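Local structure of oligopeptide ABC transporter OppAIV (Borrelia burgdorferi B31, 4GL8) at residues T42-A45 against Q46-N49; E404-E407 against W408-I412. The protein probably binds oligopeptides outside the inner membrane and delivers them to an ABC importer. One frame throughout, in Å; residues are numbered along the deposited sequence.

Contact 1. Residues T42-A45 against Q46-N49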
ATOM      1  N   THR A  42      -3.434 -12.849  -3.003  1.00 22.07           N
ATOM      2  CA  THR A  42      -4.082 -12.890  -4.296  1.00 22.07           C
ATOM      3  C   THR A  42      -3.139 -12.239  -5.289  1.00 21.19           C
ATOM      4  O   THR A  42      -2.448 -11.281  -4.956  1.00 21.18           O
ATOM      5  CB  THR A  42      -5.469 -12.151  -4.293  1.00 22.48           C
ATOM      6  OG1 THR A  42      -5.863 -11.825  -5.629  1.00 23.10           O
ATOM      7  CG2 THR A  42      -5.414 -10.830  -3.532  1.00 22.22           C
ATOM      8  N   LEU A  43      -3.103 -12.765  -6.503  1.00 20.48           N
ATOM      9  CA  LEU A  43      -2.384 -12.138  -7.593  1.00 20.24           C
ATOM     10  C   LEU A  43      -3.319 -11.429  -8.605  1.00 20.15           C
ATOM     11  O   LEU A  43      -2.895 -11.075  -9.712  1.00 20.64           O
ATOM     12  CB  LEU A  43      -1.454 -13.160  -8.255  1.00 20.85           C
ATOM     13  CG  LEU A  43      -0.383 -13.608  -7.224  1.00 21.64           C
ATOM     14  CD1 LEU A  43       0.543 -14.658  -7.812  1.00 23.12           C
ATOM     15  CD2 LEU A  43       0.427 -12.442  -6.670  1.00 21.16           C
ATOM     16  N   ASP A  44      -4.549 -11.156  -8.175  1.00 19.64           N
ATOM     17  CA  ASP A  44      -5.567 -10.515  -9.011  1.00 19.29           C
ATOM     18  C   ASP A  44      -5.515  -9.020  -8.692  1.00 18.49           C
ATOM     19  O   ASP A  44      -5.828  -8.615  -7.581  1.00 17.97           O
ATOM     20  CB  ASP A  44      -6.928 -11.103  -8.654  1.00 19.73           C
ATOM     21  CG  ASP A  44      -8.054 -10.597  -9.540  1.00 20.11           C
ATOM     22  OD1 ASP A  44      -7.985  -9.460 -10.042  1.00 20.11           O
ATOM     23  OD2 ASP A  44      -9.033 -11.351  -9.727  1.00 20.94           O
ATOM     24  N   ALA A  45      -5.110  -8.216  -9.662  1.00 18.25           N
ATOM     25  CA  ALA A  45      -4.830  -6.797  -9.432  1.00 18.63           C
ATOM     26  C   ALA A  45      -6.033  -6.025  -8.924  1.00 18.53           C
ATOM     27  O   ALA A  45      -5.868  -4.971  -8.275  1.00 19.67           O
ATOM     28  CB  ALA A  45      -4.281  -6.131 -10.713  1.00 18.37           C
ATOM     29  N   GLN A  46      -7.226  -6.525  -9.209  1.00 18.51           N
ATOM     30  CA  GLN A  46      -8.448  -5.801  -8.848  1.00 19.07           C
ATOM     31  C   GLN A  46      -8.898  -6.187  -7.450  1.00 19.89           C
ATOM     32  O   GLN A  46      -9.828  -5.584  -6.926  1.00 19.80           O
ATOM     33  CB  GLN A  46      -9.544  -6.032  -9.886  1.00 18.75           C
ATOM     34  CG  GLN A  46      -9.144  -5.501 -11.254  1.00 18.62           C
ATOM     35  CD  GLN A  46     -10.284  -5.493 -12.260  1.00 19.12           C
ATOM     36  OE1 GLN A  46     -11.199  -6.313 -12.196  1.00 18.35           O
ATOM     37  NE2 GLN A  46     -10.242  -4.525 -13.182  1.00 19.37           N
ATOM     38  N   LEU A  47      -8.233  -7.185  -6.853  1.00 20.55           N
ATOM     39  CA  LEU A  47      -8.535  -7.609  -5.487  1.00 20.97           C
ATOM     40  C   LEU A  47      -7.371  -7.334  -4.534  1.00 20.37           C
ATOM     41  O   LEU A  47      -7.552  -7.381  -3.349  1.00 21.11           O
ATOM     42  CB  LEU A  47      -8.870  -9.107  -5.439  1.00 21.69           C
ATOM     43  CG  LEU A  47      -9.986  -9.623  -6.351  1.00 23.55           C
ATOM     44  CD1 LEU A  47     -10.138 -11.138  -6.246  1.00 24.55           C
ATOM     45  CD2 LEU A  47     -11.334  -8.972  -6.047  1.00 24.06           C
ATOM     46  N   ILE A  48      -6.173  -7.088  -5.037  1.00 19.60           N
ATOM     47  CA  ILE A  48      -5.002  -6.869  -4.158  1.00 19.28           C
ATOM     48  C   ILE A  48      -5.143  -5.569  -3.406  1.00 19.12           C
ATOM     49  O   ILE A  48      -5.423  -4.549  -4.017  1.00 18.89           O
ATOM     50  CB  ILE A  48      -3.689  -6.808  -4.982  1.00 18.98           C
ATOM     51  CG1 ILE A  48      -3.300  -8.200  -5.453  1.00 19.51           C
ATOM     52  CG2 ILE A  48      -2.539  -6.249  -4.158  1.00 18.65           C
ATOM     53  CD1 ILE A  48      -2.421  -8.173  -6.676  1.00 20.11           C
ATOM     54  N   ASN A  49      -4.909  -5.590  -2.099  1.00 19.18           N
ATOM     55  CA  ASN A  49      -4.916  -4.360  -1.314  1.00 19.17           C
ATOM     56  C   ASN A  49      -3.686  -4.216  -0.454  1.00 19.27           C
ATOM     57  O   ASN A  49      -3.691  -3.447   0.503  1.00 20.46           O
ATOM     58  CB  ASN A  49      -6.166  -4.280  -0.445  1.00 19.29           C
ATOM     59  CG  ASN A  49      -6.319  -5.482   0.477  1.00 19.98           C
ATOM     60  OD1 ASN A  49      -5.345  -6.200   0.777  1.00 19.80           O
ATOM     61  ND2 ASN A  49      -7.568  -5.728   0.912  1.00 20.06           N
TER
HETATM   62  O   HOH W   1      -7.134  -3.577  -6.174  1.00 23.27           O
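Asp44 and Ile48 are brought together by a type I beta turn, Asp44 to Leu47, in the loop between strand 31-35 and helix 51-57, where one carbonyl, Asp44 O, takes hydrogen bonds from two successive backbone amides. Ile48 N reaches Asp44 O at 3.0 Å, and Leu47 N reaches the same oxygen at 2.9 Å from above the carbonyl plane. A water bridges Ala45 O and Ile48 O, donating to both. The carboxylate of Asp44 adds an Asx turn: its CG stands anti to the backbone N (chi1 -175°), which swings OD1 forward to accept from Gln46 N at 3.1 Å, on the anti side and somewhat out of the carboxylate plane. The other oxygen, OD2, goes to Arg118 in a salt bridge and to Trp197 NE1. Arg118 also bonds Gln46 OE1, so one guanidinium holds the ends of both Asp44 and Gln46. Just ahead, Thr42 OG1 accepts from Asp44 N, two residues on, at 2.9 Å, which makes an ST turn. Apolar groups fill in around this polar frame. Leu47 lies against the Asp44 carboxylate, CD1 being 3.7 Å from OD2. Ile48 directs its CG1 branch back over the incoming chain, with CG1 3.2 Å from Thr42 O and 3.9 Å from Thr42 CG2, while CD1 rests near Leu43 C. Beyond the turn, Ile48 and Ala45 touch Val57 of helix 51-57, and the Asn49 backbone hydrogen-bonds to the bound peptide.

Contact 2. Residues E404-E407 against W408-I412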
ATOM      1  N   GLU A 404      -0.431 -11.338  19.607  1.00 26.67           N
ATOM      2  CA  GLU A 404      -0.934 -12.398  18.778  1.00 27.83           C
ATOM      3  C   GLU A 404      -0.562 -12.170  17.315  1.00 26.26           C
ATOM      4  O   GLU A 404      -0.923 -11.135  16.717  1.00 23.51           O
ATOM      5  CB  GLU A 404      -2.442 -12.442  18.909  1.00 30.36           C
ATOM      6  CG  GLU A 404      -3.059 -13.590  18.143  1.00 34.41           C
ATOM      7  CD  GLU A 404      -4.420 -13.967  18.679  1.00 36.74           C
ATOM      8  OE1 GLU A 404      -5.399 -13.798  17.938  1.00 38.19           O
ATOM      9  OE2 GLU A 404      -4.500 -14.417  19.842  1.00 40.83           O
ATOM     10  N   ASN A 405       0.172 -13.120  16.736  1.00 25.03           N
ATOM     11  CA  ASN A 405       0.537 -13.021  15.326  1.00 24.49           C
ATOM     12  C   ASN A 405      -0.468 -13.720  14.405  1.00 24.37           C
ATOM     13  O   ASN A 405      -1.111 -14.702  14.784  1.00 23.68           O
ATOM     14  CB  ASN A 405       1.933 -13.580  15.078  1.00 25.56           C
ATOM     15  CG  ASN A 405       1.972 -15.078  15.187  1.00 26.32           C
ATOM     16  OD1 ASN A 405       1.824 -15.614  16.260  1.00 26.71           O
ATOM     17  ND2 ASN A 405       2.119 -15.756  14.065  1.00 27.02           N
ATOM     18  N   GLU A 406      -0.590 -13.182  13.195  1.00 24.10           N
ATOM     19  CA  GLU A 406      -1.358 -13.820  12.133  1.00 24.48           C
ATOM     20  C   GLU A 406      -0.552 -13.845  10.837  1.00 24.02           C
ATOM     21  O   GLU A 406       0.202 -12.926  10.537  1.00 23.44           O
ATOM     22  CB  GLU A 406      -2.691 -13.074  11.920  1.00 24.08           C
ATOM     23  CG  GLU A 406      -3.700 -13.243  13.049  1.00 23.85           C
ATOM     24  CD  GLU A 406      -5.027 -12.543  12.802  1.00 23.88           C
ATOM     25  OE1 GLU A 406      -5.126 -11.566  12.018  1.00 23.04           O
ATOM     26  OE2 GLU A 406      -6.019 -12.978  13.413  1.00 25.71           O
ATOM     27  N   GLU A 407      -0.708 -14.921  10.088  1.00 24.21           N
ATOM     28  CA  GLU A 407      -0.146 -15.023   8.765  1.00 24.78           C
ATOM     29  C   GLU A 407      -0.775 -13.914   7.899  1.00 23.01           C
ATOM     30  O   GLU A 407      -1.924 -13.524   8.113  1.00 21.67           O
ATOM     31  CB  GLU A 407      -0.438 -16.409   8.166  1.00 26.81           C
ATOM     32  CG  GLU A 407       0.347 -16.759   6.897  1.00 28.56           C
ATOM     33  CD  GLU A 407      -0.269 -16.242   5.589  1.00 29.96           C
ATOM     34  OE1 GLU A 407      -1.518 -16.080   5.485  1.00 30.82           O
ATOM     35  OE2 GLU A 407       0.503 -15.989   4.627  1.00 30.77           O
ATOM     36  N   TRP A 408      -0.007 -13.456   6.922  1.00 22.20           N
ATOM     37  CA  TRP A 408      -0.296 -12.293   6.123  1.00 21.58           C
ATOM     38  C   TRP A 408      -1.740 -12.231   5.616  1.00 21.60           C
ATOM     39  O   TRP A 408      -2.386 -11.219   5.812  1.00 20.97           O
ATOM     40  CB  TRP A 408       0.695 -12.216   4.958  1.00 22.19           C
ATOM     41  CG  TRP A 408       0.621 -10.898   4.093  1.00 22.38           C
ATOM     42  CD1 TRP A 408       0.418 -10.821   2.756  1.00 22.50           C
ATOM     43  CD2 TRP A 408       0.827  -9.547   4.539  1.00 21.58           C
ATOM     44  NE1 TRP A 408       0.457  -9.529   2.338  1.00 22.77           N
ATOM     45  CE2 TRP A 408       0.705  -8.716   3.408  1.00 21.92           C
ATOM     46  CE3 TRP A 408       1.066  -8.961   5.792  1.00 20.78           C
ATOM     47  CZ2 TRP A 408       0.821  -7.324   3.476  1.00 21.47           C
ATOM     48  CZ3 TRP A 408       1.173  -7.609   5.873  1.00 20.78           C
ATOM     49  CH2 TRP A 408       1.060  -6.784   4.702  1.00 20.95           C
ATOM     50  N   SER A 409      -2.253 -13.298   5.008  1.00 22.26           N
ATOM     51  CA  SER A 409      -3.646 -13.311   4.513  1.00 22.79           C
ATOM     52  C   SER A 409      -4.661 -13.154   5.601  1.00 21.97           C
ATOM     53  O   SER A 409      -5.647 -12.463   5.419  1.00 22.84           O
ATOM     54  CB  SER A 409      -3.970 -14.598   3.738  1.00 24.31           C
ATOM     55  OG  SER A 409      -3.353 -14.558   2.457  1.00 26.15           O
ATOM     56  N   THR A 410      -4.457 -13.835   6.710  1.00 21.97           N
ATOM     57  CA  THR A 410      -5.364 -13.733   7.843  1.00 21.75           C
ATOM     58  C   THR A 410      -5.284 -12.327   8.432  1.00 20.44           C
ATOM     59  O   THR A 410      -6.282 -11.766   8.820  1.00 19.83           O
ATOM     60  CB  THR A 410      -5.023 -14.802   8.908  1.00 22.53           C
ATOM     61  OG1 THR A 410      -5.179 -16.113   8.334  1.00 23.73           O
ATOM     62  CG2 THR A 410      -5.948 -14.695  10.189  1.00 22.27           C
ATOM     63  N   TYR A 411      -4.080 -11.776   8.523  1.00 19.73           N
ATOM     64  CA  TYR A 411      -3.887 -10.416   9.043  1.00 18.75           C
ATOM     65  C   TYR A 411      -4.656  -9.364   8.236  1.00 18.04           C
ATOM     66  O   TYR A 411      -5.299  -8.493   8.811  1.00 17.58           O
ATOM     67  CB  TYR A 411      -2.399 -10.073   9.067  1.00 18.76           C
ATOM     68  CG  TYR A 411      -2.109  -8.593   9.194  1.00 18.71           C
ATOM     69  CD1 TYR A 411      -2.125  -7.968  10.428  1.00 18.35           C
ATOM     70  CD2 TYR A 411      -1.794  -7.834   8.088  1.00 18.85           C
ATOM     71  CE1 TYR A 411      -1.838  -6.628  10.554  1.00 17.94           C
ATOM     72  CE2 TYR A 411      -1.504  -6.485   8.196  1.00 18.87           C
ATOM     73  CZ  TYR A 411      -1.534  -5.883   9.425  1.00 18.74           C
ATOM     74  OH  TYR A 411      -1.240  -4.534   9.526  1.00 18.54           O
ATOM     75  N   ILE A 412      -4.608  -9.483   6.914  1.00 18.18           N
ATOM     76  CA  ILE A 412      -5.352  -8.593   6.031  1.00 18.73           C
ATOM     77  C   ILE A 412      -6.852  -8.772   6.227  1.00 19.24           C
ATOM     78  O   ILE A 412      -7.601  -7.793   6.234  1.00 18.67           O
ATOM     79  CB  ILE A 412      -5.055  -8.856   4.538  1.00 19.64           C
ATOM     80  CG1 ILE A 412      -3.616  -8.494   4.198  1.00 19.56           C
ATOM     81  CG2 ILE A 412      -6.017  -8.093   3.621  1.00 19.89           C
ATOM     82  CD1 ILE A 412      -3.197  -9.091   2.868  1.00 20.56           C
TER
HETATM   83  O   HOH W   2      -0.679 -15.053   2.505  1.00 29.66           O
HETATM   84  O   HOH W   3      -2.751 -17.101  10.651  1.00 30.30           O
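Glu407 caps the helix that begins at Trp408: it occupies the N-cap position at the junction where strand 401-406 runs into helix 408-417. Its OE1 accepts from Ser409 N at 2.9 Å, approached from above the carboxylate plane, 55° out of it. The side chain gets there by bending at chi2 (-85°), which lays the carboxylate over the first turn. The second oxygen accepts a hydrogen bond from a water 2.6 Å from Glu407 OE2, and that water in turn accepts from Ser409 OG, so both the amide and the hydroxyl of Ser409 are tied to the cap. A negative group here would also be favoured by the helix dipole. The backbone adds the first helical bond, Tyr411 N to Glu407 O at 2.8 Å, nearly straight at 164°, while Glu407 N donates to another water. Glu406, the last strand residue, sends an extended side chain across Thr410 at about a right angle, its CD 3.5 Å from Thr410 CG2. Its oxygens are satisfied outside the junction, OE1 by Ser414 OG and OE2 by a salt bridge to Lys375 of the adjacent strand 372-377. The two aromatic residues of this first turn also find polar partners elsewhere: Trp408 NE1 donates to Asp50 OD2, and Tyr411 OH bonds Arg424 O and Arg415 NH1. The indole, which packs on the backbone of the bound peptide, has Ile412 CD1 lying 3.7 Å above one face, offset toward the rim.

How the contacts relate
Contact 1 is largely buried, whereas contact 2 is only partly so, with Thr410 exposed; their centres lie about 17 Å apart. They share no helix or strand: 42-49 is a loop leading to helix 51-57, whereas residues 404-412 join a strand to a helix. Each uses an acidic side chain to hold a nearby backbone amide, but the second oxygen of Asp44 meets arginine and tryptophan within the protein, while that of Glu407 meets water. The two come together where Asn49 OD1 packs on Ile412 CG2 at 3.5 Å. Both also reach the bound peptide, contact 1 through backbone hydrogen bonds and contact 2 through Trp408 packing on the peptide backbone.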